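Local structure of breast cancer anti-estrogen resistance protein 1 (Mus musculus, 5W93) at residues 64-69 / 77-82; 50-55 / 115-120. The protein acts as a docking protein coordinating tyrosine-kinase signalling in cell adhesion and migration, the fragment here being its C-terminal four-helix domain bound to the LD1 peptide of paxillin. The protein carries 2 engineered substitutions. One frame throughout, in Å; residues are numbered along the deposited sequence.

Interaction 1 of 2, residues 64-69 / 77-82; sequences DTLSRQ and SQVTHY
The hydroxyl of S67 faces a water that spans to T80, with OG 2.7 Å from that water. The carbonyl O of D64, 3.0 Å from S67 OG, is a possible acceptor and that of G63 a weak one; one proton cannot serve them all. The same water donates to T80 OG1 at 2.9 Å, while OG1 also bonds the carbonyl of R76 one turn earlier, which ties T80 to its own backbone as well as to the bridge. With chi1 at 73°, S67 OG sits between backbone N and carbonyl carbon, close to its helix, and leaves CB to face the partner helix. V79 presses one methyl against it: CG2 is 3.4 Å from S67 CB, tight for two carbons. The other methyl, CG1, meets L66 CD1 at 4.1 Å, the two side chains crossing at roughly a right angle; L66 also packs on L10, L11 and Y14 of helix 5-37. The axes of the two short segments pass 8.6 Å apart at 151°, in the antiparallel hairpin formed by helices 42-69 and 73-102. This close approach is consistent with the small size of S67, and the direct grip is van der Waals, with polarity carried from helix to helix by water.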
# COMPACT_ATOMS: atom_id res chain seq x y z
N ASP A 64 -3.25 2.05 -11.22
CA ASP A 64 -4.47 2.48 -11.91
C ASP A 64 -4.17 3.23 -13.21
O ASP A 64 -4.78 2.99 -14.26
CB ASP A 64 -5.28 3.36 -10.97
CG ASP A 64 -6.71 3.50 -11.43
OD1 ASP A 64 -7.48 2.54 -11.23
OD2 ASP A 64 -7.04 4.56 -11.98
N THR A 65 -3.24 4.16 -13.11
CA THR A 65 -2.81 4.99 -14.24
C THR A 65 -2.16 4.14 -15.32
O THR A 65 -2.46 4.28 -16.51
CB THR A 65 -1.82 6.06 -13.77
OG1 THR A 65 -2.46 6.93 -12.84
CG2 THR A 65 -1.30 6.90 -14.96
N LEU A 66 -1.26 3.25 -14.91
CA LEU A 66 -0.60 2.32 -15.82
C LEU A 66 -1.57 1.38 -16.54
O LEU A 66 -1.48 1.19 -17.75
CB LEU A 66 0.41 1.48 -15.05
CG LEU A 66 1.89 1.71 -15.21
CD1 LEU A 66 2.58 0.57 -14.51
CD2 LEU A 66 2.25 1.76 -16.70
N SER A 67 -2.46 0.77 -15.77
CA SER A 67 -3.40 -0.22 -16.29
C SER A 67 -4.35 0.38 -17.31
O SER A 67 -4.75 -0.28 -18.27
CB SER A 67 -4.22 -0.85 -15.16
OG SER A 67 -5.18 0.05 -14.66
N ARG A 68 -4.71 1.64 -17.10
CA ARG A 68 -5.64 2.29 -18.00
C ARG A 68 -5.01 2.60 -19.36
O ARG A 68 -5.71 2.68 -20.37
CB ARG A 68 -6.18 3.57 -17.37
CG ARG A 68 -7.24 3.30 -16.31
CD ARG A 68 -8.16 4.49 -16.16
NE ARG A 68 -7.58 5.54 -15.32
CZ ARG A 68 -8.03 6.79 -15.28
NH1 ARG A 68 -9.04 7.17 -16.05
NH2 ARG A 68 -7.45 7.67 -14.48
N GLN A 69 -3.69 2.75 -19.39
CA GLN A 69 -3.01 3.24 -20.58
C GLN A 69 -2.11 2.21 -21.26
O GLN A 69 -1.59 2.46 -22.35
CB GLN A 69 -2.16 4.46 -20.21
CG GLN A 69 -2.97 5.63 -19.73
CD GLN A 69 -2.07 6.78 -19.37
OE1 GLN A 69 -1.59 6.89 -18.24
NE2 GLN A 69 -1.80 7.64 -20.34
N SER A 77 -3.35 -6.87 -17.16
CA SER A 77 -3.75 -7.91 -16.21
C SER A 77 -2.96 -7.90 -14.92
O SER A 77 -3.54 -7.91 -13.83
CB SER A 77 -3.60 -9.29 -16.86
OG SER A 77 -4.73 -9.57 -17.65
N GLN A 78 -1.64 -7.93 -15.05
CA GLN A 78 -0.77 -7.90 -13.88
C GLN A 78 -0.96 -6.62 -13.06
O GLN A 78 -1.11 -6.70 -11.85
CB GLN A 78 0.69 -8.04 -14.31
CG GLN A 78 1.07 -9.43 -14.82
CD GLN A 78 1.33 -10.40 -13.68
OE1 GLN A 78 1.68 -9.99 -12.57
NE2 GLN A 78 1.15 -11.69 -13.95
N VAL A 79 -0.95 -5.45 -13.69
CA VAL A 79 -0.98 -4.23 -12.90
C VAL A 79 -2.36 -4.06 -12.26
O VAL A 79 -2.47 -3.63 -11.12
CB VAL A 79 -0.58 -2.98 -13.74
CG1 VAL A 79 0.84 -3.15 -14.28
CG2 VAL A 79 -1.51 -2.80 -14.88
N THR A 80 -3.42 -4.45 -12.97
CA THR A 80 -4.75 -4.41 -12.36
C THR A 80 -4.85 -5.39 -11.16
O THR A 80 -5.46 -5.07 -10.14
CB THR A 80 -5.85 -4.71 -13.40
OG1 THR A 80 -5.91 -3.63 -14.34
CG2 THR A 80 -7.22 -4.86 -12.74
N HIS A 81 -4.25 -6.57 -11.28
CA HIS A 81 -4.14 -7.47 -10.13
C HIS A 81 -3.54 -6.78 -8.91
O HIS A 81 -4.11 -6.80 -7.83
CB HIS A 81 -3.29 -8.71 -10.46
CG HIS A 81 -2.94 -9.51 -9.24
ND1 HIS A 81 -3.79 -10.44 -8.69
CD2 HIS A 81 -1.84 -9.50 -8.45
CE1 HIS A 81 -3.23 -10.97 -7.62
NE2 HIS A 81 -2.04 -10.42 -7.45
N TYR A 82 -2.37 -6.17 -9.07
CA TYR A 82 -1.70 -5.55 -7.93
C TYR A 82 -2.46 -4.33 -7.45
O TYR A 82 -2.54 -4.10 -6.25
CB TYR A 82 -0.22 -5.21 -8.26
CG TYR A 82 0.60 -6.46 -8.18
CD1 TYR A 82 0.92 -7.02 -6.93
CD2 TYR A 82 0.99 -7.15 -9.32
CE1 TYR A 82 1.62 -8.21 -6.83
CE2 TYR A 82 1.69 -8.35 -9.23
CZ TYR A 82 2.01 -8.87 -7.98
OH TYR A 82 2.70 -10.05 -7.88
O HOH W 1 -6.68 -1.22 -12.88

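Interaction 2 of 2, residues 50-55 / 115-120; sequences KFVILS and DRVKEL
V52 points CG1 anti to its backbone N (chi1 166°), and L120 is likewise extended, with CG opposite its N (chi1 179°) and CD2 at the far tip of the chain. These two methyls meet in the interior of the bundle, V52 CG1 lying 3.6 Å from L120 CD2. The side chains run past one another in opposite directions, so the touch is made alongside, near their ends. V117, a turn before L120, adds a looser flank: its CG1 is 4.5 Å from V52 CG1, although its backbone is the nearest to V52, with CA atoms 8.0 Å apart. Helices 42-69 and 107-135 are the second and fourth of an up-down-up-down four-helix bundle of the FAT-like kind. They run in the same direction and meet diagonally through the core, consistent with a contact that rests mainly on one pair of methyls. The two remaining helices fill the flanks: V117 leans on F32 of helix 5-37, and L120 on I93 of helix 73-102. K50, I53 and L54 of segment 50-55 pack on apolar side chains of the bound peptide, and K50 NZ also hydrogen-bonds the peptide backbone.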
# COMPACT_ATOMS: atom_id res chain seq x y z
N LYS A 50 -2.65 5.71 9.11
CA LYS A 50 -3.04 6.63 8.05
C LYS A 50 -1.85 6.99 7.16
O LYS A 50 -2.00 7.13 5.95
CB LYS A 50 -3.68 7.88 8.63
CG LYS A 50 -5.05 7.60 9.26
CD LYS A 50 -5.79 8.90 9.55
CE LYS A 50 -5.31 9.52 10.83
NZ LYS A 50 -6.45 10.12 11.59
N PHE A 51 -0.66 7.14 7.75
CA PHE A 51 0.54 7.47 6.95
C PHE A 51 0.88 6.32 5.99
O PHE A 51 1.28 6.53 4.83
CB PHE A 51 1.75 7.75 7.86
CG PHE A 51 1.56 8.86 8.86
CD1 PHE A 51 0.66 9.90 8.63
CD2 PHE A 51 2.30 8.87 10.04
CE1 PHE A 51 0.49 10.92 9.56
CE2 PHE A 51 2.13 9.90 10.98
CZ PHE A 51 1.23 10.92 10.73
N VAL A 52 0.73 5.09 6.49
CA VAL A 52 0.98 3.90 5.66
C VAL A 52 0.00 3.84 4.49
O VAL A 52 0.39 3.59 3.35
CB VAL A 52 0.88 2.61 6.50
CG1 VAL A 52 0.80 1.40 5.59
CG2 VAL A 52 2.08 2.49 7.43
N ILE A 53 -1.27 4.08 4.79
CA ILE A 53 -2.33 4.03 3.80
C ILE A 53 -2.13 5.11 2.72
O ILE A 53 -2.19 4.84 1.53
CB ILE A 53 -3.71 4.21 4.48
CG1 ILE A 53 -4.02 2.99 5.34
CG2 ILE A 53 -4.81 4.42 3.45
CD1 ILE A 53 -5.18 3.22 6.33
N LEU A 54 -1.91 6.33 3.17
CA LEU A 54 -1.69 7.41 2.23
C LEU A 54 -0.50 7.15 1.29
O LEU A 54 -0.59 7.35 0.08
CB LEU A 54 -1.51 8.70 3.02
CG LEU A 54 -0.56 9.83 2.67
CD1 LEU A 54 -1.07 10.61 1.47
CD2 LEU A 54 -0.51 10.69 3.91
N SER A 55 0.60 6.66 1.84
CA SER A 55 1.80 6.46 1.03
C SER A 55 1.66 5.23 0.10
O SER A 55 2.08 5.28 -1.06
CB SER A 55 3.04 6.33 1.94
OG SER A 55 2.97 5.16 2.75
N ASP A 115 0.15 -7.60 10.95
CA ASP A 115 0.21 -8.59 9.88
C ASP A 115 -0.29 -8.03 8.54
O ASP A 115 0.29 -8.32 7.50
CB ASP A 115 -0.62 -9.84 10.24
CG ASP A 115 0.03 -10.71 11.32
OD1 ASP A 115 1.24 -10.56 11.59
OD2 ASP A 115 -0.70 -11.54 11.91
N ARG A 116 -1.38 -7.26 8.57
CA ARG A 116 -1.88 -6.66 7.32
C ARG A 116 -0.87 -5.68 6.78
O ARG A 116 -0.67 -5.62 5.58
CB ARG A 116 -3.21 -5.93 7.51
CG ARG A 116 -4.34 -6.79 8.03
CD ARG A 116 -4.74 -7.92 7.08
NE ARG A 116 -5.63 -8.82 7.82
CZ ARG A 116 -6.96 -8.71 7.85
NH1 ARG A 116 -7.58 -7.77 7.14
NH2 ARG A 116 -7.66 -9.56 8.58
N VAL A 117 -0.24 -4.91 7.66
CA VAL A 117 0.76 -3.94 7.21
C VAL A 117 1.98 -4.66 6.65
O VAL A 117 2.51 -4.26 5.61
CB VAL A 117 1.16 -2.98 8.33
CG1 VAL A 117 2.34 -2.10 7.89
CG2 VAL A 117 -0.06 -2.11 8.74
N LYS A 118 2.41 -5.75 7.30
CA LYS A 118 3.52 -6.56 6.76
C LYS A 118 3.19 -7.10 5.36
O LYS A 118 4.02 -7.05 4.45
CB LYS A 118 3.85 -7.76 7.66
CG LYS A 118 4.63 -7.47 8.93
CD LYS A 118 5.05 -8.81 9.58
CE LYS A 118 5.42 -8.66 11.05
NZ LYS A 118 5.11 -9.90 11.83
N GLU A 119 1.98 -7.62 5.21
CA GLU A 119 1.53 -8.15 3.93
C GLU A 119 1.50 -7.07 2.86
O GLU A 119 1.85 -7.31 1.70
CB GLU A 119 0.14 -8.78 4.06
CG GLU A 119 -0.38 -9.34 2.75
CD GLU A 119 -1.68 -10.11 2.90
OE1 GLU A 119 -2.29 -10.05 4.00
OE2 GLU A 119 -2.10 -10.75 1.91
N LEU A 120 1.09 -5.86 3.26
CA LEU A 120 1.15 -4.71 2.35
C LEU A 120 2.57 -4.41 1.92
O LEU A 120 2.82 -4.22 0.72
CB LEU A 120 0.52 -3.47 3.00
CG LEU A 120 0.58 -2.21 2.12
CD1 LEU A 120 -0.40 -2.30 0.96
CD2 LEU A 120 0.33 -0.95 2.94

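In the fold
Both contacts use helix 42-69, interaction 2 in its first half and interaction 1 toward its C-terminal end. Their centres lie 20 Å apart and their nearest atoms about 8 Å, so they do not touch. Interaction 1 joins consecutive helices across a short turn and lies 14 Å from the centre of the chain; interaction 2 lies 6 Å from it and brings together segments 60 residues apart at their nearest ends. Along the chain, interaction 1 falls within the loop between 50-55 and 115-120. Together they tie helix 42-69 to both later helices of the bundle, while residues of 50-55, part of the divergent helix-loop-helix region, and D64 also meet the paxillin peptide.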